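Local structure of putative poly(3-hydroxybutyrate) depolymerase LpqC (Bordetella parapertussis 12822, 3D0K) at residues 42-46 against 67-71; 141-147 against 166-172; 175-179 against 229-233; 265-269 against 295-299. The protein is a putative poly(3-hydroxybutyrate) depolymerase, probably an alpha/beta-hydrolase that cleaves ester bonds with a serine nucleophile. All coordinates share one frame; numbering follows the deposited sequence.

Contact 1. Residues 42-46 against 67-71. With FMT (formic acid), chain K; SO4 (sulfate ion), chain G.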
loop_
_atom_site.group_PDB
_atom_site.type_symbol
_atom_site.label_atom_id
_atom_site.label_comp_id
_atom_site.label_asym_id
_atom_site.label_seq_id
_atom_site.Cartn_x
_atom_site.Cartn_y
_atom_site.Cartn_z
ATOM N N LEU A 42 2.183 -6.824 -13.185
ATOM C CA LEU A 42 3.253 -6.572 -12.223
ATOM C C LEU A 42 4.306 -5.772 -12.969
ATOM O O LEU A 42 4.963 -6.292 -13.890
ATOM C CB LEU A 42 3.853 -7.857 -11.661
ATOM C CG LEU A 42 2.905 -8.974 -11.201
ATOM C CD1 LEU A 42 3.685 -10.164 -10.614
ATOM C CD2 LEU A 42 2.021 -8.317 -10.117
ATOM N N ASN A 43 4.406 -4.494 -12.642
ATOM C CA ASN A 43 5.500 -3.679 -13.176
ATOM C C ASN A 43 6.630 -3.842 -12.183
ATOM O O ASN A 43 6.525 -3.460 -11.025
ATOM C CB ASN A 43 5.090 -2.210 -13.346
ATOM C CG ASN A 43 4.201 -2.028 -14.550
ATOM O OD1 ASN A 43 4.672 -2.233 -15.682
ATOM N ND2 ASN A 43 2.893 -1.725 -14.328
ATOM N N THR A 44 7.694 -4.490 -12.635
ATOM C CA THR A 44 8.734 -4.942 -11.727
ATOM C C THR A 44 10.081 -4.285 -12.027
ATOM O O THR A 44 10.335 -3.808 -13.160
ATOM C CB THR A 44 8.896 -6.475 -11.810
ATOM O OG1 THR A 44 9.325 -6.853 -13.148
ATOM C CG2 THR A 44 7.590 -7.140 -11.452
ATOM N N TYR A 45 10.954 -4.291 -11.020
ATOM C CA TYR A 45 12.364 -3.979 -11.269
ATOM C C TYR A 45 13.228 -4.907 -10.458
ATOM O O TYR A 45 13.055 -5.045 -9.230
ATOM C CB TYR A 45 12.701 -2.535 -10.933
ATOM C CG TYR A 45 14.139 -2.223 -11.186
ATOM C CD1 TYR A 45 14.610 -2.071 -12.495
ATOM C CD2 TYR A 45 15.027 -2.023 -10.119
ATOM C CE1 TYR A 45 15.983 -1.777 -12.741
ATOM C CE2 TYR A 45 16.397 -1.728 -10.350
ATOM C CZ TYR A 45 16.866 -1.626 -11.645
ATOM O OH TYR A 45 18.203 -1.319 -11.849
ATOM N N ARG A 46 14.186 -5.517 -11.136
ATOM C CA ARG A 46 15.171 -6.316 -10.457
ATOM C C ARG A 46 16.563 -5.741 -10.715
ATOM O O ARG A 46 16.981 -5.618 -11.866
ATOM C CB ARG A 46 15.116 -7.777 -10.951
ATOM C CG ARG A 46 16.214 -8.612 -10.338
ATOM C CD ARG A 46 16.058 -10.060 -10.750
ATOM N NE ARG A 46 17.175 -10.804 -10.191
ATOM C CZ ARG A 46 17.072 -12.041 -9.742
ATOM N NH1 ARG A 46 18.127 -12.619 -9.207
ATOM N NH2 ARG A 46 15.894 -12.684 -9.827
ATOM N N GLY A 67 1.505 2.398 -12.362
ATOM C CA GLY A 67 2.429 1.492 -11.708
ATOM C C GLY A 67 3.839 1.510 -12.281
ATOM O O GLY A 67 4.809 1.323 -11.546
ATOM N N ALA A 68 3.958 1.679 -13.602
ATOM C CA ALA A 68 5.291 1.690 -14.238
ATOM C C ALA A 68 6.102 2.868 -13.724
ATOM O O ALA A 68 7.296 2.748 -13.415
ATOM C CB ALA A 68 5.174 1.690 -15.789
ATOM N N ASP A 69 5.430 4.017 -13.594
ATOM C CA ASP A 69 6.048 5.188 -12.996
ATOM C C ASP A 69 6.492 4.937 -11.564
ATOM O O ASP A 69 7.630 5.246 -11.202
ATOM C CB ASP A 69 5.055 6.347 -12.964
ATOM C CG ASP A 69 4.907 7.059 -14.307
ATOM O OD1 ASP A 69 5.687 6.790 -15.266
ATOM O OD2 ASP A 69 3.981 7.909 -14.379
ATOM N N TYR A 70 5.592 4.384 -10.740
ATOM C CA TYR A 70 5.960 4.088 -9.339
ATOM C C TYR A 70 7.138 3.113 -9.211
ATOM O O TYR A 70 8.032 3.270 -8.369
ATOM C CB TYR A 70 4.749 3.593 -8.583
ATOM C CG TYR A 70 4.009 4.748 -8.011
ATOM C CD1 TYR A 70 4.347 5.238 -6.765
ATOM C CD2 TYR A 70 3.043 5.434 -8.756
ATOM C CE1 TYR A 70 3.670 6.342 -6.203
ATOM C CE2 TYR A 70 2.378 6.566 -8.236
ATOM C CZ TYR A 70 2.704 7.004 -6.938
ATOM O OH TYR A 70 2.062 8.085 -6.353
ATOM N N ARG A 71 7.147 2.117 -10.088
ATOM C CA ARG A 71 8.257 1.160 -10.126
ATOM C C ARG A 71 9.568 1.932 -10.437
ATOM O O ARG A 71 10.598 1.704 -9.815
ATOM C CB ARG A 71 7.948 0.082 -11.174
ATOM C CG ARG A 71 9.112 -0.915 -11.478
ATOM C CD ARG A 71 10.161 -0.418 -12.529
ATOM N NE ARG A 71 9.562 0.168 -13.734
ATOM C CZ ARG A 71 8.895 -0.506 -14.668
ATOM N NH1 ARG A 71 8.406 0.160 -15.692
ATOM N NH2 ARG A 71 8.742 -1.842 -14.609
HETATM C C FMT K . 2.219 3.454 -16.393
HETATM O O1 FMT K . 2.843 4.398 -15.789
HETATM O O2 FMT K . 1.804 2.319 -15.907
HETATM S S SO4 G . -0.555 10.380 -7.100
HETATM O O1 SO4 G . 0.283 11.023 -6.107
HETATM O O2 SO4 G . -1.950 10.606 -6.770
HETATM O O3 SO4 G . -0.265 10.915 -8.422
HETATM O O4 SO4 G . -0.239 8.948 -7.107
HETATM O O HOH W 1 6.830 -1.648 -17.038
#

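Contact 2. Residues 141-147 against 166-172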
loop_
_atom_site.group_PDB
_atom_site.type_symbol
_atom_site.label_atom_id
_atom_site.label_comp_id
_atom_site.label_asym_id
_atom_site.label_seq_id
_atom_site.Cartn_x
_atom_site.Cartn_y
_atom_site.Cartn_z
ATOM N N GLN A 141 11.518 -10.847 4.197
ATOM C CA GLN A 141 11.324 -9.428 4.513
ATOM C C GLN A 141 10.636 -8.710 3.364
ATOM O O GLN A 141 11.278 -8.302 2.400
ATOM C CB GLN A 141 12.638 -8.707 4.882
ATOM C CG GLN A 141 13.776 -9.573 5.440
ATOM C CD GLN A 141 15.147 -9.097 4.911
ATOM O OE1 GLN A 141 15.740 -8.151 5.455
ATOM N NE2 GLN A 141 15.638 -9.734 3.818
ATOM N N VAL A 142 9.331 -8.530 3.483
ATOM C CA VAL A 142 8.595 -7.882 2.446
ATOM C C VAL A 142 8.138 -6.542 3.006
ATOM O O VAL A 142 7.601 -6.473 4.094
ATOM C CB VAL A 142 7.364 -8.720 2.022
ATOM C CG1 VAL A 142 6.531 -7.947 1.031
ATOM C CG2 VAL A 142 7.764 -10.099 1.478
ATOM N N TYR A 143 8.328 -5.495 2.224
ATOM C CA TYR A 143 7.944 -4.146 2.598
ATOM C C TYR A 143 6.791 -3.682 1.690
ATOM O O TYR A 143 6.817 -3.930 0.485
ATOM C CB TYR A 143 9.157 -3.256 2.392
ATOM C CG TYR A 143 10.303 -3.522 3.334
ATOM C CD1 TYR A 143 11.171 -4.628 3.138
ATOM C CD2 TYR A 143 10.540 -2.654 4.428
ATOM C CE1 TYR A 143 12.243 -4.833 4.008
ATOM C CE2 TYR A 143 11.619 -2.837 5.303
ATOM C CZ TYR A 143 12.456 -3.935 5.082
ATOM O OH TYR A 143 13.507 -4.174 5.909
ATOM N N LEU A 144 5.714 -3.114 2.259
ATOM C CA LEU A 144 4.571 -2.742 1.461
ATOM C C LEU A 144 4.422 -1.200 1.585
ATOM O O LEU A 144 4.339 -0.669 2.707
ATOM C CB LEU A 144 3.328 -3.423 2.016
ATOM C CG LEU A 144 1.999 -2.947 1.412
ATOM C CD1 LEU A 144 1.991 -3.215 -0.131
ATOM C CD2 LEU A 144 0.809 -3.681 2.085
ATOM N N PHE A 145 4.452 -0.517 0.448
ATOM C CA PHE A 145 4.341 0.957 0.388
ATOM C C PHE A 145 3.205 1.338 -0.545
ATOM O O PHE A 145 3.013 0.704 -1.589
ATOM C CB PHE A 145 5.635 1.536 -0.147
ATOM C CG PHE A 145 5.538 3.013 -0.514
ATOM C CD1 PHE A 145 5.678 4.001 0.461
ATOM C CD2 PHE A 145 5.293 3.386 -1.817
ATOM C CE1 PHE A 145 5.629 5.335 0.130
ATOM C CE2 PHE A 145 5.216 4.713 -2.176
ATOM C CZ PHE A 145 5.394 5.709 -1.197
ATOM N N GLY A 146 2.436 2.393 -0.220
ATOM C CA GLY A 146 1.418 2.839 -1.131
ATOM C C GLY A 146 1.356 4.360 -0.984
ATOM O O GLY A 146 1.530 4.853 0.134
ATOM N N HIS A 147 1.158 5.077 -2.082
ATOM C CA HIS A 147 0.969 6.524 -2.004
ATOM C C HIS A 147 -0.419 6.914 -2.517
ATOM O O HIS A 147 -0.875 6.402 -3.562
ATOM C CB HIS A 147 2.070 7.229 -2.826
ATOM C CG HIS A 147 1.950 8.743 -2.841
ATOM N ND1 HIS A 147 2.328 9.554 -1.783
ATOM C CD2 HIS A 147 1.530 9.577 -3.809
ATOM C CE1 HIS A 147 2.127 10.834 -2.105
ATOM N NE2 HIS A 147 1.593 10.860 -3.313
ATOM N N PHE A 166 3.944 -9.577 5.705
ATOM C CA PHE A 166 4.521 -8.236 5.675
ATOM C C PHE A 166 5.401 -7.898 6.870
ATOM O O PHE A 166 4.949 -7.933 8.024
ATOM C CB PHE A 166 3.407 -7.179 5.528
ATOM C CG PHE A 166 2.449 -7.502 4.413
ATOM C CD1 PHE A 166 1.191 -8.072 4.694
ATOM C CD2 PHE A 166 2.829 -7.302 3.094
ATOM C CE1 PHE A 166 0.320 -8.385 3.661
ATOM C CE2 PHE A 166 1.974 -7.630 2.024
ATOM C CZ PHE A 166 0.703 -8.166 2.314
ATOM N N HIS A 167 6.658 -7.581 6.580
ATOM C CA HIS A 167 7.629 -7.130 7.599
ATOM C C HIS A 167 7.494 -5.642 8.020
ATOM O O HIS A 167 7.711 -5.269 9.194
ATOM C CB HIS A 167 9.025 -7.366 7.055
ATOM C CG HIS A 167 10.113 -6.834 7.926
ATOM N ND1 HIS A 167 10.485 -7.442 9.109
ATOM C CD2 HIS A 167 10.911 -5.744 7.787
ATOM C CE1 HIS A 167 11.469 -6.748 9.662
ATOM N NE2 HIS A 167 11.740 -5.711 8.878
ATOM N N ALA A 168 7.137 -4.798 7.060
ATOM C CA ALA A 168 6.957 -3.358 7.305
ATOM C C ALA A 168 5.945 -2.851 6.318
ATOM O O ALA A 168 5.878 -3.347 5.177
ATOM C CB ALA A 168 8.287 -2.594 7.119
ATOM N N VAL A 169 5.164 -1.840 6.726
ATOM C CA VAL A 169 4.069 -1.308 5.935
ATOM C C VAL A 169 3.990 0.210 6.197
ATOM O O VAL A 169 4.004 0.667 7.344
ATOM C CB VAL A 169 2.687 -1.938 6.289
ATOM C CG1 VAL A 169 1.549 -1.286 5.428
ATOM C CG2 VAL A 169 2.734 -3.500 6.083
ATOM N N THR A 170 3.955 0.951 5.109
ATOM C CA THR A 170 3.821 2.403 5.124
ATOM C C THR A 170 2.723 2.872 4.165
ATOM O O THR A 170 2.734 2.546 2.971
ATOM C CB THR A 170 5.129 3.043 4.731
ATOM O OG1 THR A 170 6.102 2.741 5.723
ATOM C CG2 THR A 170 4.958 4.591 4.610
ATOM N N ALA A 171 1.793 3.692 4.688
ATOM C CA ALA A 171 0.797 4.288 3.843
ATOM C C ALA A 171 1.109 5.778 3.779
ATOM O O ALA A 171 1.202 6.444 4.805
ATOM C CB ALA A 171 -0.619 4.059 4.410
ATOM N N ALA A 172 1.343 6.285 2.580
ATOM C CA ALA A 172 1.855 7.616 2.444
ATOM C C ALA A 172 0.785 8.551 1.830
ATOM O O ALA A 172 0.240 8.244 0.765
ATOM C CB ALA A 172 3.130 7.583 1.571
#

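Contact 3. Residues 175-179 against 229-233. With SO4 (sulfate ion), chain E.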
loop_
_atom_site.group_PDB
_atom_site.type_symbol
_atom_site.label_atom_id
_atom_site.label_comp_id
_atom_site.label_asym_id
_atom_site.label_seq_id
_atom_site.Cartn_x
_atom_site.Cartn_y
_atom_site.Cartn_z
ATOM N N GLY A 175 -5.614 9.839 0.521
ATOM C CA GLY A 175 -6.595 10.931 0.365
ATOM C C GLY A 175 -7.625 10.936 1.505
ATOM O O GLY A 175 -8.077 11.994 1.907
ATOM N N TRP A 176 -7.995 9.763 2.024
ATOM C CA TRP A 176 -8.892 9.671 3.183
ATOM C C TRP A 176 -8.811 8.225 3.718
ATOM O O TRP A 176 -8.160 7.388 3.113
ATOM C CB TRP A 176 -10.353 10.058 2.817
ATOM C CG TRP A 176 -11.110 9.005 2.116
ATOM C CD1 TRP A 176 -10.845 8.491 0.863
ATOM C CD2 TRP A 176 -12.285 8.323 2.590
ATOM N NE1 TRP A 176 -11.775 7.524 0.558
ATOM C CE2 TRP A 176 -12.684 7.421 1.574
ATOM C CE3 TRP A 176 -13.063 8.419 3.754
ATOM C CZ2 TRP A 176 -13.805 6.570 1.703
ATOM C CZ3 TRP A 176 -14.217 7.569 3.874
ATOM C CH2 TRP A 176 -14.556 6.672 2.858
ATOM N N TYR A 177 -9.474 7.951 4.831
ATOM C CA TYR A 177 -9.179 6.730 5.565
ATOM C C TYR A 177 -10.459 6.007 5.949
ATOM O O TYR A 177 -11.493 6.607 6.297
ATOM C CB TYR A 177 -8.429 7.066 6.869
ATOM C CG TYR A 177 -7.063 7.679 6.688
ATOM C CD1 TYR A 177 -5.899 6.868 6.754
ATOM C CD2 TYR A 177 -6.917 9.051 6.392
ATOM C CE1 TYR A 177 -4.645 7.411 6.575
ATOM C CE2 TYR A 177 -5.648 9.604 6.201
ATOM C CZ TYR A 177 -4.530 8.761 6.305
ATOM O OH TYR A 177 -3.292 9.295 6.120
ATOM N N THR A 178 -10.334 4.695 6.002
ATOM C CA THR A 178 -11.329 3.850 6.693
ATOM C C THR A 178 -10.981 3.960 8.185
ATOM O O THR A 178 -9.884 3.545 8.623
ATOM C CB THR A 178 -11.105 2.374 6.284
ATOM O OG1 THR A 178 -11.499 2.200 4.897
ATOM C CG2 THR A 178 -12.012 1.458 7.132
ATOM N N LEU A 179 -11.913 4.466 8.973
ATOM C CA LEU A 179 -11.628 4.668 10.392
ATOM C C LEU A 179 -11.748 3.352 11.156
ATOM O O LEU A 179 -12.541 2.519 10.782
ATOM C CB LEU A 179 -12.645 5.668 10.962
ATOM C CG LEU A 179 -12.621 6.999 10.233
ATOM C CD1 LEU A 179 -13.789 7.888 10.737
ATOM C CD2 LEU A 179 -11.261 7.651 10.463
ATOM N N ALA A 229 -17.830 11.871 4.088
ATOM C CA ALA A 229 -17.024 11.076 4.998
ATOM C C ALA A 229 -15.552 11.469 4.912
ATOM O O ALA A 229 -14.848 11.411 5.913
ATOM C CB ALA A 229 -17.205 9.552 4.706
ATOM N N ALA A 230 -15.084 11.850 3.730
ATOM C CA ALA A 230 -13.697 12.338 3.606
ATOM C C ALA A 230 -13.558 13.734 4.241
ATOM O O ALA A 230 -12.627 13.999 5.025
ATOM C CB ALA A 230 -13.251 12.346 2.168
ATOM N N LEU A 231 -14.507 14.620 3.954
ATOM C CA LEU A 231 -14.460 16.006 4.502
ATOM C C LEU A 231 -14.407 16.066 6.024
ATOM O O LEU A 231 -13.634 16.849 6.578
ATOM C CB LEU A 231 -15.644 16.813 3.967
ATOM C CG LEU A 231 -15.611 17.058 2.458
ATOM C CD1 LEU A 231 -16.966 17.705 2.030
ATOM C CD2 LEU A 231 -14.397 17.933 2.097
ATOM N N ARG A 232 -15.188 15.196 6.695
ATOM C CA ARG A 232 -15.207 15.065 8.151
ATOM C C ARG A 232 -13.835 14.771 8.768
ATOM O O ARG A 232 -13.579 15.122 9.918
ATOM C CB ARG A 232 -16.204 13.945 8.586
ATOM C CG ARG A 232 -17.653 14.392 8.517
ATOM C CD ARG A 232 -18.641 13.435 9.176
ATOM N NE ARG A 232 -18.804 12.181 8.456
ATOM C CZ ARG A 232 -19.652 11.967 7.440
ATOM N NH1 ARG A 232 -20.427 12.934 6.966
ATOM N NH2 ARG A 232 -19.715 10.777 6.890
ATOM N N GLN A 233 -12.946 14.124 8.008
ATOM C CA GLN A 233 -11.595 13.832 8.474
ATOM C C GLN A 233 -10.649 15.033 8.390
ATOM O O GLN A 233 -9.589 15.008 9.002
ATOM C CB GLN A 233 -11.026 12.657 7.664
ATOM C CG GLN A 233 -11.958 11.475 7.810
ATOM C CD GLN A 233 -11.476 10.202 7.137
ATOM O OE1 GLN A 233 -10.398 10.178 6.535
ATOM N NE2 GLN A 233 -12.278 9.115 7.255
HETATM S S SO4 E . -6.168 10.219 -3.232
HETATM O O1 SO4 E . -5.753 9.206 -2.261
HETATM O O2 SO4 E . -7.625 10.079 -3.382
HETATM O O3 SO4 E . -5.904 11.579 -2.855
HETATM O O4 SO4 E . -5.697 9.944 -4.573
#

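Contact 4. Residues 265-269 against 295-299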
loop_
_atom_site.group_PDB
_atom_site.type_symbol
_atom_site.label_atom_id
_atom_site.label_comp_id
_atom_site.label_asym_id
_atom_site.label_seq_id
_atom_site.Cartn_x
_atom_site.Cartn_y
_atom_site.Cartn_z
ATOM N N VAL A 265 5.774 12.625 10.090
ATOM C CA VAL A 265 5.574 13.773 9.241
ATOM C C VAL A 265 6.828 13.994 8.417
ATOM O O VAL A 265 7.933 13.953 8.950
ATOM C CB VAL A 265 5.292 15.016 10.095
ATOM C CG1 VAL A 265 5.089 16.253 9.206
ATOM C CG2 VAL A 265 4.044 14.731 10.978
ATOM N N VAL A 266 6.668 14.239 7.130
ATOM C CA VAL A 266 7.789 14.623 6.267
ATOM C C VAL A 266 7.820 16.162 6.040
ATOM O O VAL A 266 6.969 16.714 5.347
ATOM C CB VAL A 266 7.755 13.853 4.929
ATOM C CG1 VAL A 266 9.039 14.090 4.137
ATOM C CG2 VAL A 266 7.594 12.364 5.157
ATOM N N PRO A 267 8.826 16.857 6.614
ATOM C CA PRO A 267 8.828 18.305 6.466
ATOM C C PRO A 267 9.169 18.741 5.032
ATOM O O PRO A 267 10.148 18.245 4.418
ATOM C CB PRO A 267 9.888 18.787 7.483
ATOM C CG PRO A 267 10.553 17.561 8.057
ATOM C CD PRO A 267 9.985 16.348 7.369
ATOM N N GLY A 268 8.337 19.628 4.499
ATOM C CA GLY A 268 8.590 20.272 3.206
ATOM C C GLY A 268 8.239 19.471 1.954
ATOM O O GLY A 268 8.566 19.892 0.860
ATOM N N ILE A 269 7.577 18.333 2.098
ATOM C CA ILE A 269 7.188 17.517 0.969
ATOM C C ILE A 269 5.675 17.545 0.913
ATOM O O ILE A 269 5.032 17.496 1.951
ATOM C CB ILE A 269 7.702 16.063 1.110
ATOM C CG1 ILE A 269 9.250 16.009 1.175
ATOM C CG2 ILE A 269 7.256 15.175 -0.063
ATOM C CD1 ILE A 269 9.953 16.782 -0.007
ATOM N N LEU A 295 15.789 16.905 1.364
ATOM C CA LEU A 295 14.340 17.139 1.274
ATOM C C LEU A 295 14.047 18.296 0.315
ATOM O O LEU A 295 13.191 18.172 -0.549
ATOM C CB LEU A 295 13.729 17.390 2.642
ATOM C CG LEU A 295 13.767 16.168 3.555
ATOM C CD1 LEU A 295 13.190 16.517 4.886
ATOM C CD2 LEU A 295 13.063 14.932 2.944
ATOM N N ALA A 296 14.792 19.387 0.422
ATOM C CA ALA A 296 14.627 20.511 -0.511
ATOM C C ALA A 296 14.910 20.104 -1.957
ATOM O O ALA A 296 14.228 20.564 -2.879
ATOM C CB ALA A 296 15.481 21.716 -0.086
ATOM N N ARG A 297 15.880 19.212 -2.150
ATOM C CA ARG A 297 16.179 18.683 -3.471
ATOM C C ARG A 297 14.957 17.954 -3.988
ATOM O O ARG A 297 14.538 18.176 -5.126
ATOM C CB ARG A 297 17.365 17.722 -3.410
ATOM C CG ARG A 297 18.047 17.447 -4.734
ATOM C CD ARG A 297 19.543 17.177 -4.498
ATOM N NE ARG A 297 20.204 18.261 -3.743
ATOM C CZ ARG A 297 20.776 18.135 -2.536
ATOM N NH1 ARG A 297 20.801 16.955 -1.908
ATOM N NH2 ARG A 297 21.341 19.197 -1.958
ATOM N N LEU A 298 14.388 17.086 -3.141
ATOM C CA LEU A 298 13.199 16.308 -3.489
ATOM C C LEU A 298 11.951 17.168 -3.699
ATOM O O LEU A 298 11.127 16.836 -4.535
ATOM C CB LEU A 298 12.949 15.217 -2.443
ATOM C CG LEU A 298 14.000 14.112 -2.429
ATOM C CD1 LEU A 298 13.905 13.229 -1.190
ATOM C CD2 LEU A 298 13.880 13.262 -3.677
ATOM N N ALA A 299 11.827 18.273 -2.971
ATOM C CA ALA A 299 10.666 19.164 -3.109
ATOM C C ALA A 299 10.678 19.937 -4.438
ATOM O O ALA A 299 11.654 19.880 -5.203
ATOM C CB ALA A 299 10.566 20.128 -1.925
#

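Contact 1. Residues 42-46 against 67-71
Arg71 sets out from helix 67-73 with CG anti to its own backbone N (chi1 172°), then folds at chi2 and again at chi3, which turns its guanidinium back along strand 40-46, against Asn43 and Thr44. Asn43 has CG on the side of its backbone N (chi1 -75°), and this lays the amide against the first turn of the helix. The arginine's aliphatic part covers the strand: CG lies 3.7 Å from Asn43 O, and CD packs 3.7 Å from Tyr45 CB. At its end, NH2 donates to Thr44 O at 2.9 Å with an N-H...O angle of 150°, reaching the oxygen from above the carbonyl plane. Water 1 links the two polar ends, giving a proton to Asn43 OD1 at 2.6 Å and accepting one from Arg71 NH1 at 2.8 Å. Asn43 ND2 comes to 3.6 Å from Ala68 N, but its hydrogen-bond partner is Thr89 OG1 on the neighbouring strand 84-89. Gly67 has no side chain, so the amide can lie close over the helix start. The Tyr45 ring turns off toward helix 75-81, where OH bonds Asp79. At the N-terminal turn, O2 of a formic acid, probably from the crystallisation liquor, accepts from Ala68 N at 3.2 Å. Arg71 NH2 also bonds Asn25 O of strand 23-29 weakly, and NH2 and NH1 thus meet two backbone carbonyls and a water. These polar bonds tie helix 67-73 to strand 40-46, second from the antiparallel end of the sheet, and the carbonyl dipoles would probably stabilise the positive charge.

Contact 2. Residues 141-147 against 166-172
Two neighbouring parallel strands, 142-147 and 168-172, pair here in the interior of the central sheet, their short axes 4.8 Å apart and only 5° from parallel. Backbone bonds alternate between them: Leu144 N donates to Ala168 O, Thr170 N to Leu144 O at 2.9 Å, Gly146 N to Thr170 O, and Ala172 N to Gly146 O at 2.8 Å. At the entrance Val142 O takes the N-H of His167 and, more weakly, that of Ala168. On the face bearing Tyr143, Phe145 and His147, Ala168 CB fits 3.5 Å from Tyr143 CD2, while Ala172 CB rests 3.7 Å from Phe145 CE1. His167, its CG anti to the backbone N (chi1 174°), runs alongside Tyr143 and turns its edge to the tyrosine face in an offset edge-to-face pair, centroids 5.3 Å apart and planes at 68°. Helix 273-286 packs on this side through Trp284 and Phe285. The other face is apolar: Leu144 CD2 sits over one face of the Phe166 ring, near its rim, and Leu144 CB lies 4.1 Å from Val169 CG2. Helix 149-160 covers these residues with Val154, Leu157 and Met158. Gly146 and His147 end the first strand just before Ser148, in a sequence consistent with a nucleophile elbow. Strand, helix 149-160 and strand form the beta-alpha-beta crossover that carries this elbow in alpha/beta-hydrolases.

Contact 3. Residues 175-179 against 229-233
Trp176 sets its indole obliquely against helix 228-231, with CB 3.7 Å from Ala230 CB and CZ3 3.7 Å from Ala229 CB. Its CG stands between the backbone N and the carbonyl carbon (chi1 78°), a crowded position that brings the ring back against the two alanines. Beside it, Gln233 reaches across to the backbone of Tyr177 with a chain extended beyond CG, and its amide grips that residue twice. NE2 donates to Tyr177 O at 2.8 Å with an almost straight N-H...O angle of 174°, on a lone pair and within the plane of the amide. In return OE1 accepts Tyr177 N at 3.0 Å, also on a lone pair. The two bonds fix the rotation of the buried amide and satisfy both backbone atoms of Tyr177, much as a strand neighbour would. Apolar groups flank the amide: Trp176 CE3 and Leu179 CG each lie 3.7 Å from NE2, the leucine arriving from the opposite direction, and the Tyr177 ring presents its edge to OE1. A sulfate, probably from the crystallisation liquor, takes a weak bond from Gly175 N and further ones from Gln152 and Arg237. The contact joins the loop that follows strand 168-172 to the short helix 228-231. Tyr177 stacks on Tyr244 of helix 237-255, and Trp176 touches Gln152 and Arg156 of helix 149-160, placing the loop between those two helices.

Contact 4. Residues 265-269 against 295-299
Leu295 and Ile269 carry this apolar contact, in which a type II beta turn from Val266 to Ile269 meets the C-terminal helix 292-298. The turn follows strand 262-266, the outermost strand on its side of the alpha/beta-hydrolase-like sheet. Leu295 reaches into the turn with both methyl groups. CD1 lies 3.5 Å from Pro267 O and 4.1 Å from Pro267 CD, and the leucine side chain runs at a slant to the proline ring; CD2 faces Val266 CG1 and Ile269 CG1, at 4.3 Å from the latter. Ile269 answers from the end of the turn. Its CG1 is on the side of the backbone N (chi1 -61°), and the second bend, chi2 -52°, carries CD1 to the last turn of the helix. There this methyl is 3.6 Å from Leu295 O and 4.2 Å from Leu298 CB. Leu295 O already accepts the backbone N-H of Ala299, so the methyl packs beside an intact helical bond. Gly268 takes up the positive phi that the third position of a type II turn requires, and its N-H bonds Asp214. Behind the turn, Ile269 also leans on Ala275 and Met276 of helix 273-286, while Val266 touches Val279 of the same helix. The probable Ser-His-Asp triad is close to Ile269 but does not touch its side chain. Ala299 closes the other end, with CB 3.9 Å from Ile269 CD1 and 3.4 Å from Gly268 O.

Overall arrangement
Contacts 1, 2, 3 and 4 follow one another along the chain, each closing before the next opens. Three reach the same eight-stranded mixed sheet: contact 1 near its antiparallel end, contact 2 in its interior and contact 4 at the far edge strand 262-266. Contact 3 stands off the sheet on the loop leaving strand 168-172, adjoining contact 2 in sequence, its centre about 28 Å from that of contact 1. Contacts 1 and 2 meet directly, Tyr70 OH lying 3.0 Å from His147 CD2. Contact 4 stays about 7 Å from contact 2 at the nearest atoms. Contact 2 leads into the probable nucleophile elbow at Ser148, and its His147 touches the probable Ser148-His271-Asp216 triad, as in alpha/beta-hydrolases.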